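Local coordinates for protein transcriptional regulators (LACI-FAMILY TRANSCRIPTIONAL REGULATORY PROTEIN) (Corynebacterium glutamicum, PDB 3GYB) that probably binds regulatory DNA and controls transcription as a LacI-family regulator, and carries a magnesium ion in its periplasmic-binding-protein-like domain, at residues A109-H112 and L113-G117; A92-H95 and D96-A99; T45-G49 and T50-T54. All blocks are in the same frame, centred on the assembly; numbering follows the deposited sequence.

Interaction 1 (A109-H112 and L113-G117); sequences ATKH and LIDLG
The carbonyl oxygen K111 O receives the amide of D115 one helical turn on, N to O 2.7 Å, in a nearly straight bond (164°). Around the same oxygen the D115 side chain folds back, its CG beside its own backbone N (chi1 -73°), which brings the carboxylate across the lysine chain. CE of K111 lies 3.2 Å from D115 OD1, but NZ stays 4.0 Å from D115 OD2, so the charges can attract each other without forming a salt bridge. Lysine suits this partly exposed place: its long side chain also touches H145. H112 and L116 meet one turn apart in a CH-pi contact: CD1 of L116 sits over one face of the imidazole, 3.8 Å from its centroid. With CG of H112 trans to the backbone N (chi1 -178°), the ring swings out over that leucine. On the inner side, T110 CG2 touches I114 CD1 at 4.0 Å, while T110 OG1 bonds to A106 O in the preceding turn; L113 packs on F181 and I121 of neighbouring strands. After the weak bond from L116 N to H112 O, G117 turns to positive phi, and G117 N bonds to I114 O at 3.0 Å: helix 102-115 ends in a Schellman motif.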
ATOM      1  N   ALA A 109      13.594  15.431  11.196  1.00 13.14           N
ATOM      2  CA  ALA A 109      13.717  15.451   9.747  1.00 12.42           C
ATOM      3  C   ALA A 109      14.349  16.739   9.246  1.00 12.59           C
ATOM      4  O   ALA A 109      15.270  16.714   8.432  1.00 12.96           O
ATOM      5  CB  ALA A 109      12.345  15.269   9.103  1.00 13.40           C
ATOM      6  N   THR A 110      13.842  17.866   9.734  1.00 13.22           N
ATOM      7  CA  THR A 110      14.340  19.167   9.319  1.00 13.34           C
ATOM      8  C   THR A 110      15.775  19.375   9.772  1.00 14.26           C
ATOM      9  O   THR A 110      16.621  19.814   8.993  1.00 12.67           O
ATOM     10  CB  THR A 110      13.448  20.284   9.881  1.00 13.14           C
ATOM     11  OG1 THR A 110      12.088  20.018   9.513  1.00 14.11           O
ATOM     12  CG2 THR A 110      13.855  21.638   9.318  1.00 13.20           C
ATOM     13  N   LYS A 111      16.044  19.046  11.030  1.00 14.49           N
ATOM     14  CA  LYS A 111      17.381  19.195  11.585  1.00 15.03           C
ATOM     15  C   LYS A 111      18.372  18.328  10.810  1.00 15.11           C
ATOM     16  O   LYS A 111      19.517  18.723  10.605  1.00 16.69           O
ATOM     17  CB  LYS A 111      17.384  18.803  13.066  1.00 17.15           C
ATOM     18  CG  LYS A 111      18.742  18.958  13.760  1.00 20.87           C
ATOM     19  CD  LYS A 111      19.210  20.404  13.757  1.00 25.15           C
ATOM     20  CE  LYS A 111      20.509  20.567  14.533  1.00 26.49           C
ATOM     21  NZ  LYS A 111      20.389  20.051  15.923  1.00 30.89           N
ATOM     22  N   HIS A 112      17.932  17.151  10.368  1.00 13.92           N
ATOM     23  CA  HIS A 112      18.817  16.268   9.609  1.00 15.19           C
ATOM     24  C   HIS A 112      19.253  16.955   8.319  1.00 14.81           C
ATOM     25  O   HIS A 112      20.430  16.943   7.968  1.00 14.97           O
ATOM     26  CB  HIS A 112      18.114  14.944   9.282  1.00 14.26           C
ATOM     27  CG  HIS A 112      18.979  13.963   8.548  1.00 15.31           C
ATOM     28  ND1 HIS A 112      20.171  13.495   9.057  1.00 15.45           N
ATOM     29  CD2 HIS A 112      18.812  13.348   7.353  1.00 15.68           C
ATOM     30  CE1 HIS A 112      20.702  12.633   8.208  1.00 14.60           C
ATOM     31  NE2 HIS A 112      19.896  12.525   7.165  1.00 16.44           N
ATOM     32  N   LEU A 113      18.298  17.555   7.610  1.00 13.81           N
ATOM     33  CA  LEU A 113      18.611  18.248   6.368  1.00 14.44           C
ATOM     34  C   LEU A 113      19.536  19.430   6.645  1.00 13.56           C
ATOM     35  O   LEU A 113      20.473  19.686   5.892  1.00 13.39           O
ATOM     36  CB  LEU A 113      17.323  18.724   5.689  1.00 13.77           C
ATOM     37  CG  LEU A 113      16.410  17.589   5.217  1.00 13.06           C
ATOM     38  CD1 LEU A 113      15.167  18.176   4.542  1.00 12.62           C
ATOM     39  CD2 LEU A 113      17.171  16.695   4.241  1.00 13.24           C
ATOM     40  N   ILE A 114      19.270  20.144   7.734  1.00 13.40           N
ATOM     41  CA  ILE A 114      20.102  21.282   8.115  1.00 14.89           C
ATOM     42  C   ILE A 114      21.514  20.814   8.461  1.00 15.65           C
ATOM     43  O   ILE A 114      22.498  21.407   8.009  1.00 16.36           O
ATOM     44  CB  ILE A 114      19.496  22.027   9.321  1.00 13.64           C
ATOM     45  CG1 ILE A 114      18.192  22.706   8.894  1.00 15.34           C
ATOM     46  CG2 ILE A 114      20.481  23.070   9.860  1.00 15.01           C
ATOM     47  CD1 ILE A 114      17.413  23.298  10.049  1.00 13.45           C
ATOM     48  N   ASP A 115      21.623  19.747   9.250  1.00 15.82           N
ATOM     49  CA  ASP A 115      22.941  19.239   9.614  1.00 16.27           C
ATOM     50  C   ASP A 115      23.687  18.704   8.391  1.00 16.67           C
ATOM     51  O   ASP A 115      24.913  18.606   8.408  1.00 18.81           O
ATOM     52  CB  ASP A 115      22.838  18.149  10.686  1.00 18.23           C
ATOM     53  CG  ASP A 115      22.492  18.708  12.056  1.00 21.68           C
ATOM     54  OD1 ASP A 115      22.740  19.910  12.288  1.00 24.19           O
ATOM     55  OD2 ASP A 115      21.987  17.943  12.903  1.00 25.00           O
ATOM     56  N   LEU A 116      22.956  18.361   7.331  1.00 16.25           N
ATOM     57  CA  LEU A 116      23.593  17.864   6.110  1.00 15.10           C
ATOM     58  C   LEU A 116      24.108  19.008   5.238  1.00 15.80           C
ATOM     59  O   LEU A 116      24.711  18.778   4.187  1.00 16.83           O
ATOM     60  CB  LEU A 116      22.623  16.996   5.298  1.00 16.15           C
ATOM     61  CG  LEU A 116      22.398  15.569   5.801  1.00 15.64           C
ATOM     62  CD1 LEU A 116      21.249  14.923   5.042  1.00 15.82           C
ATOM     63  CD2 LEU A 116      23.672  14.760   5.619  1.00 17.30           C
ATOM     64  N   GLY A 117      23.855  20.243   5.662  1.00 14.89           N
ATOM     65  CA  GLY A 117      24.333  21.384   4.899  1.00 15.27           C
ATOM     66  C   GLY A 117      23.335  22.068   3.982  1.00 15.61           C
ATOM     67  O   GLY A 117      23.693  22.997   3.255  1.00 16.63           O
TER

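Interaction 2 (A92-H95 and D96-A99); sequences ASTH and DSVA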
ATOM      1  N   ALA A  92      -7.046  18.801  22.301  1.00 45.35           N
ATOM      2  CA  ALA A  92      -7.597  17.844  23.255  1.00 42.65           C
ATOM      3  C   ALA A  92      -6.595  17.002  24.044  1.00 40.95           C
ATOM      4  O   ALA A  92      -5.420  16.892  23.690  1.00 41.36           O
ATOM      5  CB  ALA A  92      -8.583  16.925  22.539  1.00 43.47           C
ATOM      6  N   SER A  93      -7.093  16.412  25.128  1.00 38.09           N
ATOM      7  CA  SER A  93      -6.305  15.548  25.999  1.00 33.85           C
ATOM      8  C   SER A  93      -5.880  14.314  25.212  1.00 31.54           C
ATOM      9  O   SER A  93      -6.458  14.008  24.171  1.00 30.97           O
ATOM     10  CB  SER A  93      -7.147  15.123  27.205  1.00 33.54           C
ATOM     11  OG  SER A  93      -6.597  13.984  27.846  1.00 31.13           O
ATOM     12  N   THR A  94      -4.876  13.602  25.713  1.00 28.64           N
ATOM     13  CA  THR A  94      -4.391  12.402  25.039  1.00 26.63           C
ATOM     14  C   THR A  94      -4.856  11.128  25.733  1.00 24.60           C
ATOM     15  O   THR A  94      -4.338  10.048  25.453  1.00 22.16           O
ATOM     16  CB  THR A  94      -2.854  12.361  24.993  1.00 28.01           C
ATOM     17  OG1 THR A  94      -2.339  12.283  26.328  1.00 30.38           O
ATOM     18  CG2 THR A  94      -2.304  13.604  24.312  1.00 30.28           C
ATOM     19  N   HIS A  95      -5.837  11.249  26.624  1.00 22.67           N
ATOM     20  CA  HIS A  95      -6.318  10.087  27.370  1.00 22.58           C
ATOM     21  C   HIS A  95      -6.793   8.926  26.506  1.00 21.82           C
ATOM     22  O   HIS A  95      -6.613   7.762  26.870  1.00 22.16           O
ATOM     23  CB  HIS A  95      -7.444  10.482  28.333  1.00 21.35           C
ATOM     24  CG  HIS A  95      -8.739  10.811  27.659  1.00 20.03           C
ATOM     25  ND1 HIS A  95      -9.021  12.062  27.155  1.00 22.16           N
ATOM     26  CD2 HIS A  95      -9.826  10.045  27.398  1.00 19.53           C
ATOM     27  CE1 HIS A  95     -10.228  12.054  26.616  1.00 21.14           C
ATOM     28  NE2 HIS A  95     -10.737  10.843  26.749  1.00 21.65           N
ATOM     29  N   ASP A  96      -7.397   9.234  25.366  1.00 20.81           N
ATOM     30  CA  ASP A  96      -7.905   8.178  24.504  1.00 19.83           C
ATOM     31  C   ASP A  96      -7.202   8.114  23.160  1.00 19.95           C
ATOM     32  O   ASP A  96      -7.772   7.652  22.168  1.00 18.33           O
ATOM     33  CB  ASP A  96      -9.410   8.340  24.306  1.00 22.00           C
ATOM     34  CG  ASP A  96      -9.778   9.646  23.634  1.00 23.25           C
ATOM     35  OD1 ASP A  96      -8.904  10.530  23.504  1.00 25.21           O
ATOM     36  OD2 ASP A  96     -10.953   9.785  23.243  1.00 25.82           O
ATOM     37  N   SER A  97      -5.960   8.577  23.128  1.00 19.74           N
ATOM     38  CA  SER A  97      -5.200   8.543  21.894  1.00 19.09           C
ATOM     39  C   SER A  97      -3.760   8.096  22.127  1.00 19.73           C
ATOM     40  O   SER A  97      -3.181   8.316  23.196  1.00 17.48           O
ATOM     41  CB  SER A  97      -5.226   9.917  21.218  1.00 19.75           C
ATOM     42  OG  SER A  97      -4.448  10.861  21.931  1.00 21.88           O
ATOM     43  N   VAL A  98      -3.209   7.426  21.121  1.00 16.51           N
ATOM     44  CA  VAL A  98      -1.835   6.948  21.145  1.00 15.53           C
ATOM     45  C   VAL A  98      -1.278   7.386  19.797  1.00 15.07           C
ATOM     46  O   VAL A  98      -1.855   7.073  18.758  1.00 14.75           O
ATOM     47  CB  VAL A  98      -1.754   5.407  21.230  1.00 16.20           C
ATOM     48  CG1 VAL A  98      -0.295   4.969  21.192  1.00 16.38           C
ATOM     49  CG2 VAL A  98      -2.426   4.908  22.510  1.00 16.36           C
ATOM     50  N   ALA A  99      -0.178   8.127  19.816  1.00 14.58           N
ATOM     51  CA  ALA A  99       0.434   8.603  18.583  1.00 15.21           C
ATOM     52  C   ALA A  99       1.882   8.971  18.834  1.00 15.27           C
ATOM     53  O   ALA A  99       2.310   9.117  19.978  1.00 14.07           O
ATOM     54  CB  ALA A  99      -0.318   9.825  18.059  1.00 13.44           C
TER
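H95 and D96 stack side by side at the corner of a type I beta turn, T94 to S97, that leads into strand 97-100. Imidazole and carboxylate planes are only 11° apart, and D96 OD1 lies 3.7 Å above the ring plane, over its centre. Both side chains have CG between backbone N and carbonyl carbon, and thus they rise from successive residues in the same direction and lie flat against each other. The ring face also covers the D96 amide, whose N is 3.1 Å from H95 CG. A histidine held so close to a carboxylate would probably be easier to protonate. S93 suits the entry to the turn because its short side chain can reach forward: S93 OG accepts from H95 N at 3.1 Å, making an ST turn, while S93 CB lies in plane at the edge of the imidazole. Small S97 fits the exit, where the chain is buried; its OG bonds to R88, the arginine that T94 also packs against. The turn itself is closed by S97 N and T94 O, 3.2 Å apart, the N-H pointing almost straight at the oxygen (166°) but reaching it from above the carbonyl plane.

Interaction 3 (T45-G49 and T50-T54); sequences TSQAG and TDPIT
From Q47 to P52 the backbone loops round, bringing the two CA atoms to 6.8 Å, and passes through the N-cap position D51 into helix 52-57. No direct hydrogen bond joins 45-49 to 50-54; side chains and a water span the bend instead. Q47 sits inside it. Its first torsion tucks CG between the backbone N and the carbonyl carbon (chi1 54°), and a second bend at chi2 (-71°) brings the amide group against the first residue of the helix. There OE1 approaches P52 CA at 3.5 Å, while both OE1 and NE2 lie near P52 CB. A glutamine suits this buried place because its polar end is answered on both sides: OE1 by the hydroxyl of S55, NE2 by the carbonyl of D42. Further back along the same chain, Q47 CG packs on D51 OD1 at 3.5 Å; the two side chains run past each other in opposite directions, amide and carboxylate planes nearly perpendicular at 81°. P52 fits the first turn of a helix, where its missing N-H costs no bond, and its ring rests on I41 and L11 of the sheet. D51 makes no capping bond with its side chain. Its OD2 forms a salt bridge with R37 of the second subunit, so this carboxylate serves the dimer contact, which S46 joins through L38 of the second subunit. In the first turn D51 O accepts the T54 amide weakly, and the hydroxyl T54 OG1 comes to 2.5 Å of D51 O, a separation too short to be taken literally. On the outer side of the bend, at G49, one water bridges the loop: it accepts from G49 N at 2.7 Å and donates to D51 OD1 at 2.8 Å.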
ATOM      1  N   THR A  45     -14.202   4.044   0.399  1.00 20.24           N
ATOM      2  CA  THR A  45     -15.011   2.998  -0.216  1.00 19.31           C
ATOM      3  C   THR A  45     -16.028   2.265   0.654  1.00 18.64           C
ATOM      4  O   THR A  45     -16.980   1.689   0.131  1.00 17.74           O
ATOM      5  CB  THR A  45     -14.109   1.931  -0.857  1.00 19.00           C
ATOM      6  OG1 THR A  45     -13.303   1.313   0.158  1.00 18.64           O
ATOM      7  CG2 THR A  45     -13.202   2.563  -1.909  1.00 20.70           C
ATOM      8  N   SER A  46     -15.842   2.275   1.967  1.00 17.88           N
ATOM      9  CA  SER A  46     -16.765   1.563   2.846  1.00 17.48           C
ATOM     10  C   SER A  46     -18.195   2.087   2.845  1.00 18.20           C
ATOM     11  O   SER A  46     -19.119   1.358   3.199  1.00 18.67           O
ATOM     12  CB  SER A  46     -16.231   1.549   4.280  1.00 17.84           C
ATOM     13  OG  SER A  46     -15.122   0.672   4.393  1.00 17.02           O
ATOM     14  N   GLN A  47     -18.378   3.347   2.466  1.00 18.86           N
ATOM     15  CA  GLN A  47     -19.715   3.925   2.419  1.00 19.68           C
ATOM     16  C   GLN A  47     -19.815   4.981   1.327  1.00 21.70           C
ATOM     17  O   GLN A  47     -18.805   5.414   0.776  1.00 21.34           O
ATOM     18  CB  GLN A  47     -20.098   4.530   3.776  1.00 19.11           C
ATOM     19  CG  GLN A  47     -19.114   5.545   4.347  1.00 17.55           C
ATOM     20  CD  GLN A  47     -17.823   4.906   4.826  1.00 17.01           C
ATOM     21  OE1 GLN A  47     -17.846   3.918   5.556  1.00 17.38           O
ATOM     22  NE2 GLN A  47     -16.689   5.476   4.423  1.00 17.67           N
ATOM     23  N   ALA A  48     -21.040   5.383   1.010  1.00 22.75           N
ATOM     24  CA  ALA A  48     -21.264   6.381  -0.027  1.00 26.01           C
ATOM     25  C   ALA A  48     -20.934   7.782   0.471  1.00 27.11           C
ATOM     26  O   ALA A  48     -20.426   8.615  -0.281  1.00 29.19           O
ATOM     27  CB  ALA A  48     -22.713   6.320  -0.505  1.00 24.80           C
ATOM     28  N   GLY A  49     -21.218   8.037   1.743  1.00 28.16           N
ATOM     29  CA  GLY A  49     -20.947   9.346   2.306  1.00 29.14           C
ATOM     30  C   GLY A  49     -19.661   9.414   3.106  1.00 29.30           C
ATOM     31  O   GLY A  49     -18.694   8.701   2.826  1.00 29.88           O
ATOM     32  N   THR A  50     -19.646  10.283   4.107  1.00 28.61           N
ATOM     33  CA  THR A  50     -18.472  10.449   4.950  1.00 28.31           C
ATOM     34  C   THR A  50     -18.802  10.118   6.401  1.00 26.83           C
ATOM     35  O   THR A  50     -18.483  10.882   7.308  1.00 27.29           O
ATOM     36  CB  THR A  50     -17.938  11.891   4.866  1.00 30.18           C
ATOM     37  OG1 THR A  50     -19.008  12.811   5.110  1.00 31.08           O
ATOM     38  CG2 THR A  50     -17.350  12.161   3.486  1.00 30.13           C
ATOM     39  N   ASP A  51     -19.433   8.966   6.613  1.00 24.28           N
ATOM     40  CA  ASP A  51     -19.813   8.538   7.951  1.00 23.12           C
ATOM     41  C   ASP A  51     -19.302   7.132   8.280  1.00 21.70           C
ATOM     42  O   ASP A  51     -20.080   6.221   8.568  1.00 20.10           O
ATOM     43  CB  ASP A  51     -21.338   8.602   8.093  1.00 25.29           C
ATOM     44  CG  ASP A  51     -22.061   7.758   7.060  1.00 27.33           C
ATOM     45  OD1 ASP A  51     -21.472   7.468   5.995  1.00 27.25           O
ATOM     46  OD2 ASP A  51     -23.232   7.394   7.308  1.00 27.89           O
ATOM     47  N   PRO A  52     -17.973   6.946   8.252  1.00 20.06           N
ATOM     48  CA  PRO A  52     -17.360   5.646   8.546  1.00 19.66           C
ATOM     49  C   PRO A  52     -17.678   5.078   9.930  1.00 19.79           C
ATOM     50  O   PRO A  52     -17.646   3.865  10.127  1.00 18.83           O
ATOM     51  CB  PRO A  52     -15.870   5.918   8.354  1.00 19.91           C
ATOM     52  CG  PRO A  52     -15.741   7.369   8.703  1.00 20.77           C
ATOM     53  CD  PRO A  52     -16.940   7.968   8.013  1.00 21.40           C
ATOM     54  N   ILE A  53     -17.978   5.946  10.892  1.00 20.56           N
ATOM     55  CA  ILE A  53     -18.300   5.472  12.232  1.00 21.12           C
ATOM     56  C   ILE A  53     -19.604   4.682  12.198  1.00 21.85           C
ATOM     57  O   ILE A  53     -19.731   3.644  12.852  1.00 20.43           O
ATOM     58  CB  ILE A  53     -18.430   6.644  13.228  1.00 22.51           C
ATOM     59  CG1 ILE A  53     -17.069   7.318  13.415  1.00 23.92           C
ATOM     60  CG2 ILE A  53     -18.943   6.139  14.572  1.00 23.03           C
ATOM     61  CD1 ILE A  53     -16.034   6.421  14.046  1.00 27.22           C
ATOM     62  N   THR A  54     -20.573   5.170  11.428  1.00 21.88           N
ATOM     63  CA  THR A  54     -21.849   4.477  11.314  1.00 23.90           C
ATOM     64  C   THR A  54     -21.612   3.115  10.660  1.00 22.78           C
ATOM     65  O   THR A  54     -22.276   2.134  10.990  1.00 22.70           O
ATOM     66  CB  THR A  54     -22.853   5.284  10.473  1.00 26.03           C
ATOM     67  OG1 THR A  54     -22.357   5.424   9.137  1.00 32.83           O
ATOM     68  CG2 THR A  54     -23.055   6.661  11.078  1.00 26.00           C
TER
HETATM   69  O   HOH W   1     -22.823   6.838   3.606  1.00 31.34           O

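How the interactions relate
The three contacts follow one another along the chain, neither nesting nor crossing. Interaction 3 comes first, rounding the loop between strand 37-41 and helix 52-57 at the interface with the second subunit. Interaction 2 follows, closing the turn that feeds strand 97-100 into the sheet; its centre is about 24 Å from that of interaction 3. That strand runs on into helix 102-115, whose C-terminal end is interaction 1, its centre about 30 Å from that of interaction 2. Interactions 1 and 3 lie on opposite sides of the chain's centre, about 40 Å apart between centres. None touches another; strand 97-100 and helix 102-115 provide the direct succession from interaction 2 to interaction 1.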